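Local coordinates for structural polyprotein, VP1 (Israeli acute paralysis virus, PDB 5CDD), which probably serves as a structural building block of the virus capsid, assembling with other copies of itself and other coat proteins into pentamers, at residues 108-113 with 174-179; 51-56 with 94-99; 100-105 with 134-139; 58-63 with 124-129. All coordinates share one frame; numbering follows the deposited sequence.

The four contacts lie in the jelly-roll part of the chain. Contact 1 is central: its centre is about 7 Å from that of contact 2, 10 Å from contact 3 and 12 Å from contact 4. Contact 2 joins strands 47-55 and 87-98, both hydrogen-bonded to strand 176-184, which also carries one side of contact 1. Contact 1 links this sheet to strand 110-116 of the other. Contact 3 joins two loops; contact 4 lies by strand 61-62, outermost in its sheet within this chain. Contact 2 closes before contacts 1 and 3 open. Contacts 1, 3 and 4 interleave, and contact 4 also interleaves with contact 2. Together they tie sheets and loops where neighbouring subunits meet.

Contact 1. Residues 108-113 with 174-179; sequences CYIRSF and TSTTQI
Residues 108-113 and 174-179 come closest at Cys108 and Thr174, whose CA atoms are 6.0 Å apart. From there the chains diverge: the CA atoms of Ile110 and Thr176 are already 9.3 Å apart, and those of Phe113 and Ile179 18.8 Å. The two segments are not neighbours in one sheet. Residues 110-113 form backbone bonds with strands 131-133 and 166-172, while Thr176 pairs with Leu55. Contact is made mainly by side chains. Cys108 has its sulfur anti to the backbone N (chi1 175°), which carries SG over to the hydroxyl of Thr174. SG lies 3.1 Å from Thr174 OG1. The methyl of Thr174 is beside the same cysteine, with CG2 4.0 Å from Cys108 CB. Thr174 thus meets Cys108 with both branches. One step further along, Ile110 and Thr176 reach toward each other tip to tip, with Ile110 CD1 4.0 Å from Thr176 CG2. This is a plain methyl-to-methyl contact. All four touching residues are buried. On the side of strand 110-113 turned from the contact, Phe113 CZ sits over one face of the Arg111 guanidinium group, toward its rim. Tyr109 is fixed through its backbone: its N bonds to Asn173 OD1 and its O to Ser172 OG. Its side chain and that of Arg111 pack on a second copy of this protein. The contact joins the two facing sheets near one end of a beta sandwich, consistent with the jelly roll of picornavirus-like capsid proteins.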
loop_
_atom_site.group_PDB
_atom_site.type_symbol
_atom_site.label_atom_id
_atom_site.label_comp_id
_atom_site.label_asym_id
_atom_site.label_seq_id
_atom_site.Cartn_x
_atom_site.Cartn_y
_atom_site.Cartn_z
ATOM N N CYS A 108 -26.139 36.785 11.409
ATOM C CA CYS A 108 -24.828 37.261 11.816
ATOM C C CYS A 108 -23.690 36.518 11.132
ATOM O O CYS A 108 -23.677 35.288 11.087
ATOM C CB CYS A 108 -24.684 37.129 13.332
ATOM S SG CYS A 108 -23.053 37.564 13.958
ATOM N N TYR A 109 -22.738 37.276 10.598
ATOM C CA TYR A 109 -21.580 36.693 9.938
ATOM C C TYR A 109 -20.331 37.485 10.302
ATOM O O TYR A 109 -20.409 38.670 10.628
ATOM C CB TYR A 109 -21.780 36.664 8.417
ATOM C CG TYR A 109 -21.784 38.016 7.740
ATOM C CD1 TYR A 109 -20.598 38.720 7.535
ATOM C CD2 TYR A 109 -22.974 38.590 7.297
ATOM C CE1 TYR A 109 -20.595 39.961 6.904
ATOM C CE2 TYR A 109 -22.985 39.832 6.666
ATOM C CZ TYR A 109 -21.791 40.510 6.472
ATOM O OH TYR A 109 -21.792 41.736 5.847
ATOM N N ILE A 110 -19.182 36.820 10.253
ATOM C CA ILE A 110 -17.911 37.451 10.588
ATOM C C ILE A 110 -16.967 37.442 9.391
ATOM O O ILE A 110 -16.730 36.398 8.789
ATOM C CB ILE A 110 -17.216 36.712 11.753
ATOM C CG1 ILE A 110 -18.174 36.570 12.941
ATOM C CG2 ILE A 110 -15.958 37.457 12.156
ATOM C CD1 ILE A 110 -18.599 37.875 13.567
ATOM N N ARG A 111 -16.432 38.610 9.055
ATOM C CA ARG A 111 -15.501 38.752 7.937
ATOM C C ARG A 111 -14.159 39.249 8.466
ATOM O O ARG A 111 -14.110 40.098 9.354
ATOM C CB ARG A 111 -16.032 39.768 6.920
ATOM C CG ARG A 111 -17.318 39.378 6.210
ATOM C CD ARG A 111 -17.054 38.438 5.044
ATOM N NE ARG A 111 -16.324 39.069 3.939
ATOM C CZ ARG A 111 -16.801 40.052 3.178
ATOM N NH1 ARG A 111 -18.015 40.541 3.392
ATOM N NH2 ARG A 111 -16.067 40.537 2.183
ATOM N N SER A 112 -13.070 38.716 7.925
ATOM C CA SER A 112 -11.736 39.142 8.332
ATOM C C SER A 112 -10.908 39.424 7.082
ATOM O O SER A 112 -10.948 38.665 6.115
ATOM C CB SER A 112 -11.061 38.070 9.197
ATOM O OG SER A 112 -10.997 36.825 8.530
ATOM N N PHE A 113 -10.173 40.530 7.103
ATOM C CA PHE A 113 -9.352 40.933 5.968
ATOM C C PHE A 113 -7.926 41.217 6.414
ATOM O O PHE A 113 -7.584 41.081 7.588
ATOM C CB PHE A 113 -9.914 42.213 5.341
ATOM C CG PHE A 113 -11.381 42.155 5.032
ATOM C CD1 PHE A 113 -11.831 41.697 3.799
ATOM C CD2 PHE A 113 -12.316 42.563 5.977
ATOM C CE1 PHE A 113 -13.194 41.649 3.509
ATOM C CE2 PHE A 113 -13.678 42.519 5.700
ATOM C CZ PHE A 113 -14.119 42.060 4.463
ATOM N N THR A 174 -23.303 42.582 12.736
ATOM C CA THR A 174 -24.062 42.769 13.961
ATOM C C THR A 174 -23.097 43.094 15.082
ATOM O O THR A 174 -21.895 42.881 14.945
ATOM C CB THR A 174 -24.818 41.494 14.331
ATOM O OG1 THR A 174 -23.889 40.477 14.730
ATOM C CG2 THR A 174 -25.619 41.000 13.127
ATOM N N SER A 175 -23.620 43.596 16.192
ATOM C CA SER A 175 -22.785 43.928 17.329
ATOM C C SER A 175 -22.360 42.612 17.956
ATOM O O SER A 175 -23.201 41.772 18.288
ATOM C CB SER A 175 -23.582 44.748 18.326
ATOM O OG SER A 175 -22.712 45.481 19.166
ATOM N N THR A 176 -21.054 42.429 18.101
ATOM C CA THR A 176 -20.524 41.196 18.657
ATOM C C THR A 176 -19.772 41.321 19.972
ATOM O O THR A 176 -19.444 42.410 20.437
ATOM C CB THR A 176 -19.590 40.497 17.651
ATOM O OG1 THR A 176 -18.556 41.400 17.238
ATOM C CG2 THR A 176 -20.373 40.041 16.442
ATOM N N THR A 177 -19.513 40.162 20.557
ATOM C CA THR A 177 -18.783 40.032 21.803
ATOM C C THR A 177 -18.178 38.630 21.766
ATOM O O THR A 177 -18.902 37.636 21.744
ATOM C CB THR A 177 -19.719 40.181 23.019
ATOM O OG1 THR A 177 -18.977 39.920 24.214
ATOM C CG2 THR A 177 -20.901 39.225 22.926
ATOM N N GLN A 178 -16.852 38.544 21.731
ATOM C CA GLN A 178 -16.209 37.238 21.661
ATOM C C GLN A 178 -14.969 37.080 22.520
ATOM O O GLN A 178 -14.370 38.058 22.972
ATOM C CB GLN A 178 -15.830 36.911 20.212
ATOM C CG GLN A 178 -16.739 37.526 19.163
ATOM C CD GLN A 178 -16.264 38.894 18.707
ATOM O OE1 GLN A 178 -15.886 39.742 19.515
ATOM N NE2 GLN A 178 -16.294 39.117 17.403
ATOM N N ILE A 179 -14.600 35.823 22.743
ATOM C CA ILE A 179 -13.407 35.489 23.503
ATOM C C ILE A 179 -12.317 35.398 22.444
ATOM O O ILE A 179 -12.437 34.631 21.488
ATOM C CB ILE A 179 -13.540 34.124 24.203
ATOM C CG1 ILE A 179 -14.745 34.133 25.148
ATOM C CG2 ILE A 179 -12.270 33.818 24.971
ATOM C CD1 ILE A 179 -15.054 32.790 25.772
#

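Contact 2. Residues 51-56 with 94-99; sequences DNWILQ and YKFFNT
Trp53 and Phe96 make the tight part of this contact. Their CA atoms are 9.1 Å apart, because strand 176-184 runs between strands 47-55 and 87-98 and bonds to both: Trp53 pairs with Gln178, and Lys95 with Ala181. The two aromatic side chains bridge the middle strand. The indole is anti to its own backbone N (chi1 -168°), and its six-membered ring does the touching. The rings meet obliquely. Trp53 CZ3 is 3.6 Å from Phe96 CE2, and Trp53 CE3 is 4.0 Å from the same atom. Leu55 CD1 lies over one face of the indole, 3.4 Å above its plane and offset toward the rim. Tyr170 of the other sheet meets both rings, at about 50° to Trp53 and about 30° to Phe96. This closes the cluster across the sandwich. The loose side is at Asn52 and Thr99, both partly exposed. Asn52 OD1 and Thr99 OG1 are 4.2 Å apart, a proximity without a bond. The hydroxyl of Thr99 is bonded instead to Thr177 O, on the strand between them. Thr99 also packs on Tyr109 of a neighbouring copy of this protein. No hydrogen bond joins the two segments directly. The chemistry implies that the middle strand supplies the polar links, whereas the aromatic pair is probably held in the jelly-roll interior by dispersion and close fit.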
loop_
_atom_site.group_PDB
_atom_site.type_symbol
_atom_site.label_atom_id
_atom_site.label_comp_id
_atom_site.label_asym_id
_atom_site.label_seq_id
_atom_site.Cartn_x
_atom_site.Cartn_y
_atom_site.Cartn_z
ATOM N N ASP A 51 -11.298 37.720 27.491
ATOM C CA ASP A 51 -12.467 36.860 27.601
ATOM C C ASP A 51 -13.701 37.588 27.097
ATOM O O ASP A 51 -14.805 37.051 27.138
ATOM C CB ASP A 51 -12.677 36.427 29.054
ATOM C CG ASP A 51 -11.513 35.614 29.595
ATOM O OD1 ASP A 51 -11.308 34.472 29.128
ATOM O OD2 ASP A 51 -10.801 36.119 30.490
ATOM N N ASN A 52 -13.519 38.816 26.621
ATOM C CA ASN A 52 -14.653 39.583 26.124
ATOM C C ASN A 52 -14.250 40.791 25.289
ATOM O O ASN A 52 -13.837 41.818 25.825
ATOM C CB ASN A 52 -15.521 40.044 27.295
ATOM C CG ASN A 52 -16.921 40.424 26.863
ATOM O OD1 ASN A 52 -17.653 39.600 26.318
ATOM N ND2 ASN A 52 -17.303 41.672 27.106
ATOM N N TRP A 53 -14.382 40.669 23.975
ATOM C CA TRP A 53 -14.039 41.761 23.077
ATOM C C TRP A 53 -15.327 42.321 22.491
ATOM O O TRP A 53 -15.949 41.706 21.625
ATOM C CB TRP A 53 -13.118 41.262 21.965
ATOM C CG TRP A 53 -12.501 42.366 21.164
ATOM C CD1 TRP A 53 -12.059 43.570 21.635
ATOM C CD2 TRP A 53 -12.196 42.347 19.764
ATOM N NE1 TRP A 53 -11.499 44.302 20.617
ATOM C CE2 TRP A 53 -11.568 43.577 19.457
ATOM C CE3 TRP A 53 -12.390 41.411 18.738
ATOM C CZ2 TRP A 53 -11.131 43.895 18.164
ATOM C CZ3 TRP A 53 -11.954 41.728 17.452
ATOM C CH2 TRP A 53 -11.332 42.961 17.179
ATOM N N ILE A 54 -15.723 43.491 22.976
ATOM C CA ILE A 54 -16.949 44.133 22.525
ATOM C C ILE A 54 -16.740 44.985 21.279
ATOM O O ILE A 54 -15.817 45.798 21.212
ATOM C CB ILE A 54 -17.543 45.006 23.644
ATOM C CG1 ILE A 54 -17.699 44.165 24.914
ATOM C CG2 ILE A 54 -18.890 45.561 23.216
ATOM C CD1 ILE A 54 -18.120 44.947 26.132
ATOM N N LEU A 55 -17.609 44.785 20.294
ATOM C CA LEU A 55 -17.547 45.520 19.040
ATOM C C LEU A 55 -18.942 45.885 18.560
ATOM O O LEU A 55 -19.916 45.205 18.878
ATOM C CB LEU A 55 -16.858 44.683 17.962
ATOM C CG LEU A 55 -15.384 44.349 18.170
ATOM C CD1 LEU A 55 -14.893 43.533 16.991
ATOM C CD2 LEU A 55 -14.578 45.629 18.305
ATOM N N GLN A 56 -19.029 46.957 17.783
ATOM C CA GLN A 56 -20.302 47.410 17.248
ATOM C C GLN A 56 -20.517 46.842 15.853
ATOM O O GLN A 56 -19.602 46.283 15.251
ATOM C CB GLN A 56 -20.335 48.935 17.199
ATOM C CG GLN A 56 -20.194 49.594 18.557
ATOM C CD GLN A 56 -20.089 51.100 18.452
ATOM O OE1 GLN A 56 -19.144 51.629 17.859
ATOM N NE2 GLN A 56 -21.061 51.804 19.022
ATOM N N TYR A 94 -5.403 33.853 14.882
ATOM C CA TYR A 94 -6.407 34.323 15.829
ATOM C C TYR A 94 -7.650 33.442 15.798
ATOM O O TYR A 94 -8.013 32.898 14.756
ATOM C CB TYR A 94 -6.834 35.762 15.513
ATOM C CG TYR A 94 -5.723 36.786 15.544
ATOM C CD1 TYR A 94 -4.928 37.017 14.423
ATOM C CD2 TYR A 94 -5.473 37.533 16.694
ATOM C CE1 TYR A 94 -3.909 37.973 14.445
ATOM C CE2 TYR A 94 -4.459 38.488 16.730
ATOM C CZ TYR A 94 -3.682 38.704 15.602
ATOM O OH TYR A 94 -2.680 39.650 15.635
ATOM N N LYS A 95 -8.295 33.303 16.949
ATOM C CA LYS A 95 -9.522 32.528 17.054
ATOM C C LYS A 95 -10.517 33.352 17.855
ATOM O O LYS A 95 -10.226 33.776 18.976
ATOM C CB LYS A 95 -9.280 31.187 17.756
ATOM C CG LYS A 95 -8.353 30.246 17.011
ATOM C CD LYS A 95 -8.477 28.822 17.534
ATOM C CE LYS A 95 -7.374 27.932 16.978
ATOM N NZ LYS A 95 -7.275 28.012 15.492
ATOM N N PHE A 96 -11.683 33.596 17.271
ATOM C CA PHE A 96 -12.711 34.372 17.945
ATOM C C PHE A 96 -13.891 33.482 18.300
ATOM O O PHE A 96 -14.631 33.039 17.421
ATOM C CB PHE A 96 -13.182 35.526 17.052
ATOM C CG PHE A 96 -12.065 36.388 16.535
ATOM C CD1 PHE A 96 -11.316 35.992 15.430
ATOM C CD2 PHE A 96 -11.750 37.590 17.163
ATOM C CE1 PHE A 96 -10.266 36.781 14.954
ATOM C CE2 PHE A 96 -10.701 38.388 16.697
ATOM C CZ PHE A 96 -9.957 37.982 15.589
ATOM N N PHE A 97 -14.056 33.211 19.591
ATOM C CA PHE A 97 -15.159 32.382 20.055
ATOM C C PHE A 97 -16.348 33.285 20.359
ATOM O O PHE A 97 -16.359 34.003 21.357
ATOM C CB PHE A 97 -14.764 31.607 21.312
ATOM C CG PHE A 97 -13.554 30.737 21.136
ATOM C CD1 PHE A 97 -12.277 31.289 21.120
ATOM C CD2 PHE A 97 -13.689 29.360 20.983
ATOM C CE1 PHE A 97 -11.150 30.483 20.958
ATOM C CE2 PHE A 97 -12.569 28.546 20.819
ATOM C CZ PHE A 97 -11.298 29.109 20.807
ATOM N N ASN A 98 -17.343 33.246 19.483
ATOM C CA ASN A 98 -18.539 34.060 19.631
ATOM C C ASN A 98 -19.280 33.801 20.940
ATOM O O ASN A 98 -19.448 32.655 21.353
ATOM C CB ASN A 98 -19.481 33.799 18.456
ATOM C CG ASN A 98 -20.814 34.494 18.613
ATOM O OD1 ASN A 98 -20.887 35.724 18.639
ATOM N ND2 ASN A 98 -21.880 33.708 18.723
ATOM N N THR A 99 -19.714 34.877 21.589
ATOM C CA THR A 99 -20.462 34.778 22.839
ATOM C C THR A 99 -21.663 35.712 22.744
ATOM O O THR A 99 -22.331 35.995 23.738
ATOM C CB THR A 99 -19.606 35.186 24.062
ATOM O OG1 THR A 99 -19.266 36.575 23.978
ATOM C CG2 THR A 99 -18.334 34.357 24.117
#

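Contact 3. Residues 100-105 with 134-139; sequences TPLKQS and YPVINP
Tyr134 O is gripped by two backbone donors, Ile137 N and Asn138 N, and so shapes the turn that Leu102 touches at Pro135 and Val136. The bond from Ile137 N is 2.8 Å long, and that from Asn138 N to Tyr134 O is also 2.8 Å. The two donors reach the oxygen from opposite faces of its carbonyl plane. The first bond closes a beta turn with Pro135 and Val136 at its corners. This turn lies in the connection from strand 131-133 to strand 140-145. The facing segment belongs to the loop between strands 87-98 and 110-116, so the contact joins two loops of the jelly roll. Neither loop bonds to the other; the link is apolar. Leu102 does nearly all the reaching. Its chain is extended at chi2 (-179°), which puts CD1 at the leading end, against the backbone of the turn. CD1 is 3.8 Å from Pro135 C, and the second methyl, CD2, is 4.4 Å from Pro135 CB. Leu102 also packs on Thr107 of a neighbouring copy of this protein. Gln104, poorly ordered, appears to lie beside Gln104 of two other copies, consistent with a place near the fivefold axis of the pentamer. At the Val136 end, Leu102 CD1 lies 3.7 Å from Val136 CB and 4.1 Å from Val136 CG2.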
loop_
_atom_site.group_PDB
_atom_site.type_symbol
_atom_site.label_atom_id
_atom_site.label_comp_id
_atom_site.label_asym_id
_atom_site.label_seq_id
_atom_site.Cartn_x
_atom_site.Cartn_y
_atom_site.Cartn_z
ATOM N N THR A 100 -21.926 36.180 21.527
ATOM C CA THR A 100 -23.031 37.090 21.256
ATOM C C THR A 100 -24.340 36.333 21.078
ATOM O O THR A 100 -24.423 35.416 20.265
ATOM C CB THR A 100 -22.791 37.886 19.958
ATOM O OG1 THR A 100 -21.458 38.407 19.949
ATOM C CG2 THR A 100 -23.778 39.036 19.854
ATOM N N PRO A 101 -25.379 36.704 21.843
ATOM C CA PRO A 101 -26.668 36.019 21.707
ATOM C C PRO A 101 -27.104 36.167 20.252
ATOM O O PRO A 101 -26.919 37.228 19.660
ATOM C CB PRO A 101 -27.565 36.791 22.667
ATOM C CG PRO A 101 -26.608 37.222 23.738
ATOM C CD PRO A 101 -25.416 37.686 22.940
ATOM N N LEU A 102 -27.674 35.118 19.671
ATOM C CA LEU A 102 -28.083 35.184 18.275
ATOM C C LEU A 102 -29.578 35.362 18.056
ATOM O O LEU A 102 -30.386 34.539 18.486
ATOM C CB LEU A 102 -27.607 33.935 17.534
ATOM C CG LEU A 102 -26.088 33.743 17.486
ATOM C CD1 LEU A 102 -25.756 32.486 16.706
ATOM C CD2 LEU A 102 -25.433 34.961 16.845
ATOM N N LYS A 103 -29.937 36.446 17.378
ATOM C CA LYS A 103 -31.331 36.740 17.073
ATOM C C LYS A 103 -31.668 36.100 15.726
ATOM O O LYS A 103 -30.902 36.225 14.772
ATOM C CB LYS A 103 -31.546 38.253 16.974
ATOM C CG LYS A 103 -31.083 39.076 18.172
ATOM C CD LYS A 103 -31.866 40.384 18.243
ATOM C CE LYS A 103 -31.212 41.408 19.160
ATOM N NZ LYS A 103 -30.105 42.134 18.473
ATOM N N GLN A 104 -32.807 35.419 15.643
ATOM C CA GLN A 104 -33.208 34.774 14.394
ATOM C C GLN A 104 -33.640 35.831 13.384
ATOM O O GLN A 104 -33.718 35.571 12.181
ATOM C CB GLN A 104 -34.353 33.792 14.645
ATOM C CG GLN A 104 -34.619 32.844 13.487
ATOM C CD GLN A 104 -35.715 31.843 13.795
ATOM O OE1 GLN A 104 -35.667 31.145 14.811
ATOM N NE2 GLN A 104 -36.713 31.767 12.918
ATOM N N SER A 105 -33.913 37.030 13.888
ATOM C CA SER A 105 -34.326 38.145 13.046
ATOM C C SER A 105 -33.110 38.683 12.302
ATOM O O SER A 105 -33.192 39.686 11.591
ATOM C CB SER A 105 -34.937 39.258 13.903
ATOM O OG SER A 105 -33.991 39.783 14.821
ATOM N N TYR A 134 -20.261 31.961 10.045
ATOM C CA TYR A 134 -21.580 32.277 10.577
ATOM C C TYR A 134 -21.688 31.667 11.967
ATOM O O TYR A 134 -21.902 30.465 12.112
ATOM C CB TYR A 134 -22.673 31.715 9.669
ATOM C CG TYR A 134 -22.702 32.339 8.292
ATOM C CD1 TYR A 134 -21.749 32.001 7.330
ATOM C CD2 TYR A 134 -23.674 33.283 7.954
ATOM C CE1 TYR A 134 -21.763 32.588 6.063
ATOM C CE2 TYR A 134 -23.697 33.876 6.692
ATOM C CZ TYR A 134 -22.739 33.524 5.752
ATOM O OH TYR A 134 -22.756 34.108 4.505
ATOM N N PRO A 135 -21.543 32.498 13.012
ATOM C CA PRO A 135 -21.610 32.085 14.417
ATOM C C PRO A 135 -22.751 31.137 14.773
ATOM O O PRO A 135 -22.637 30.350 15.713
ATOM C CB PRO A 135 -21.707 33.413 15.154
ATOM C CG PRO A 135 -20.873 34.311 14.303
ATOM C CD PRO A 135 -21.357 33.957 12.915
ATOM N N VAL A 136 -23.847 31.205 14.027
ATOM C CA VAL A 136 -24.985 30.343 14.308
ATOM C C VAL A 136 -24.659 28.873 14.053
ATOM O O VAL A 136 -25.205 27.990 14.715
ATOM C CB VAL A 136 -26.215 30.744 13.471
ATOM C CG1 VAL A 136 -25.963 30.467 11.998
ATOM C CG2 VAL A 136 -27.436 29.997 13.962
ATOM N N ILE A 137 -23.771 28.612 13.095
ATOM C CA ILE A 137 -23.373 27.244 12.771
ATOM C C ILE A 137 -21.900 26.992 13.095
ATOM O O ILE A 137 -21.473 25.845 13.230
ATOM C CB ILE A 137 -23.616 26.916 11.275
ATOM C CG1 ILE A 137 -22.816 27.867 10.387
ATOM C CG2 ILE A 137 -25.096 27.015 10.952
ATOM C CD1 ILE A 137 -22.993 27.604 8.903
ATOM N N ASN A 138 -21.127 28.067 13.218
ATOM C CA ASN A 138 -19.708 27.961 13.535
ATOM C C ASN A 138 -19.278 29.096 14.466
ATOM O O ASN A 138 -18.876 30.171 14.016
ATOM C CB ASN A 138 -18.879 27.978 12.247
ATOM C CG ASN A 138 -17.385 27.900 12.511
ATOM O OD1 ASN A 138 -16.941 27.267 13.471
ATOM N ND2 ASN A 138 -16.600 28.531 11.645
ATOM N N PRO A 139 -19.361 28.861 15.785
ATOM C CA PRO A 139 -19.005 29.809 16.845
ATOM C C PRO A 139 -17.562 30.298 16.829
ATOM O O PRO A 139 -17.261 31.359 17.376
ATOM C CB PRO A 139 -19.308 29.026 18.121
ATOM C CG PRO A 139 -20.392 28.090 17.703
ATOM C CD PRO A 139 -19.904 27.621 16.366
#

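Contact 4. Residues 58-63 with 124-129; sequences NTKTPI and INVDGP
Lys60 lies across Val126 at about a right angle, and a single methyl, Val126 CG1, meets both the lysine's aliphatic chain and its charged end. The chain is bent at chi3 (-60°). The bend turns CE and NZ back, so that NZ meets the methyl that CD already touches: Lys60 CD is 3.5 Å from Val126 CG1, and Lys60 NZ is also 3.5 Å from it. The amino group has its clear hydrogen bond outside the two segments, to Ala121 O. A second carbonyl is near, with Lys60 NZ 3.4 Å from Ile124 O. Lys60, just before strand 61-62 (outermost of the four-stranded sheet within this chain), thus reaches the loop between strands 110-116 and 131-133, one of the loops of the jelly roll. Val126 is the middle residue of an Asx turn. Asp127 N donates to Asn125 OD1 over 3.1 Å, in the carbonyl plane and on a lone pair, with an N-H...O angle of 159°. The Asn125 ND2 group is held by Thr276 O and Pro274 O of another chain of the structural polyprotein. Asp127 OD1 forms a salt bridge with Arg75 NE of a neighbouring copy of this protein, and Val126 packs on the same arginine.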
loop_
_atom_site.group_PDB
_atom_site.type_symbol
_atom_site.label_atom_id
_atom_site.label_comp_id
_atom_site.label_asym_id
_atom_site.label_seq_id
_atom_site.Cartn_x
_atom_site.Cartn_y
_atom_site.Cartn_z
ATOM N N ASN A 58 -21.296 46.650 11.737
ATOM C CA ASN A 58 -20.676 47.260 10.566
ATOM C C ASN A 58 -19.441 48.106 10.852
ATOM O O ASN A 58 -19.262 49.161 10.241
ATOM C CB ASN A 58 -21.700 48.120 9.825
ATOM C CG ASN A 58 -22.958 47.353 9.469
ATOM O OD1 ASN A 58 -23.608 46.767 10.336
ATOM N ND2 ASN A 58 -23.316 47.363 8.190
ATOM N N THR A 59 -18.589 47.657 11.769
ATOM C CA THR A 59 -17.382 48.420 12.080
ATOM C C THR A 59 -16.107 47.667 11.734
ATOM O O THR A 59 -15.754 46.688 12.393
ATOM C CB THR A 59 -17.309 48.807 13.574
ATOM O OG1 THR A 59 -18.439 49.615 13.923
ATOM C CG2 THR A 59 -16.036 49.594 13.847
ATOM N N LYS A 60 -15.419 48.132 10.694
ATOM C CA LYS A 60 -14.165 47.517 10.278
ATOM C C LYS A 60 -13.154 47.836 11.376
ATOM O O LYS A 60 -12.700 48.969 11.501
ATOM C CB LYS A 60 -13.705 48.100 8.938
ATOM C CG LYS A 60 -14.750 47.997 7.831
ATOM C CD LYS A 60 -14.146 48.219 6.448
ATOM C CE LYS A 60 -13.504 49.591 6.311
ATOM N NZ LYS A 60 -12.792 49.750 5.007
ATOM N N THR A 61 -12.808 46.831 12.171
ATOM C CA THR A 61 -11.888 47.017 13.285
ATOM C C THR A 61 -10.540 46.309 13.176
ATOM O O THR A 61 -10.474 45.082 13.127
ATOM C CB THR A 61 -12.543 46.553 14.599
ATOM O OG1 THR A 61 -13.756 47.284 14.813
ATOM C CG2 THR A 61 -11.598 46.764 15.769
ATOM N N PRO A 62 -9.441 47.080 13.140
ATOM C CA PRO A 62 -8.107 46.477 13.052
ATOM C C PRO A 62 -7.820 45.878 14.427
ATOM O O PRO A 62 -8.088 46.516 15.449
ATOM C CB PRO A 62 -7.201 47.670 12.753
ATOM C CG PRO A 62 -8.129 48.687 12.147
ATOM C CD PRO A 62 -9.364 48.540 12.979
ATOM N N ILE A 63 -7.284 44.663 14.468
ATOM C CA ILE A 63 -7.013 44.039 15.756
ATOM C C ILE A 63 -5.918 44.729 16.560
ATOM O O ILE A 63 -5.720 44.409 17.731
ATOM C CB ILE A 63 -6.667 42.536 15.618
ATOM C CG1 ILE A 63 -5.916 42.269 14.309
ATOM C CG2 ILE A 63 -7.933 41.708 15.714
ATOM C CD1 ILE A 63 -4.483 42.764 14.311
ATOM N N ILE A 124 -7.807 51.924 4.028
ATOM C CA ILE A 124 -7.487 50.662 3.372
ATOM C C ILE A 124 -8.752 50.077 2.749
ATOM O O ILE A 124 -9.852 50.238 3.281
ATOM C CB ILE A 124 -6.899 49.636 4.372
ATOM C CG1 ILE A 124 -6.336 48.430 3.616
ATOM C CG2 ILE A 124 -7.972 49.180 5.349
ATOM C CD1 ILE A 124 -5.167 48.760 2.710
ATOM N N ASN A 125 -8.585 49.403 1.615
ATOM C CA ASN A 125 -9.698 48.786 0.899
ATOM C C ASN A 125 -10.121 47.482 1.569
ATOM O O ASN A 125 -9.439 46.984 2.466
ATOM C CB ASN A 125 -9.287 48.508 -0.544
ATOM C CG ASN A 125 -8.079 47.601 -0.632
ATOM O OD1 ASN A 125 -8.167 46.409 -0.347
ATOM N ND2 ASN A 125 -6.940 48.165 -1.011
ATOM N N VAL A 126 -11.246 46.931 1.127
ATOM C CA VAL A 126 -11.752 45.686 1.690
ATOM C C VAL A 126 -11.629 44.522 0.710
ATOM O O VAL A 126 -12.513 43.669 0.626
ATOM C CB VAL A 126 -13.231 45.827 2.124
ATOM C CG1 VAL A 126 -13.328 46.726 3.344
ATOM C CG2 VAL A 126 -14.060 46.395 0.983
ATOM N N ASP A 127 -10.526 44.491 -0.028
ATOM C CA ASP A 127 -10.286 43.424 -0.989
ATOM C C ASP A 127 -9.150 42.521 -0.517
ATOM O O ASP A 127 -8.786 42.540 0.661
ATOM C CB ASP A 127 -9.968 44.012 -2.365
ATOM C CG ASP A 127 -11.159 44.728 -2.983
ATOM O OD1 ASP A 127 -12.239 44.105 -3.089
ATOM O OD2 ASP A 127 -11.017 45.909 -3.365
ATOM N N GLY A 128 -8.592 41.734 -1.431
ATOM C CA GLY A 128 -7.517 40.829 -1.065
ATOM C C GLY A 128 -8.075 39.594 -0.379
ATOM O O GLY A 128 -9.295 39.418 -0.336
ATOM N N PRO A 129 -7.218 38.715 0.168
ATOM C CA PRO A 129 -7.677 37.499 0.848
ATOM C C PRO A 129 -8.707 37.814 1.929
ATOM O O PRO A 129 -8.675 38.888 2.528
ATOM C CB PRO A 129 -6.389 36.923 1.426
ATOM C CG PRO A 129 -5.363 37.356 0.437
ATOM C CD PRO A 129 -5.747 38.791 0.177
#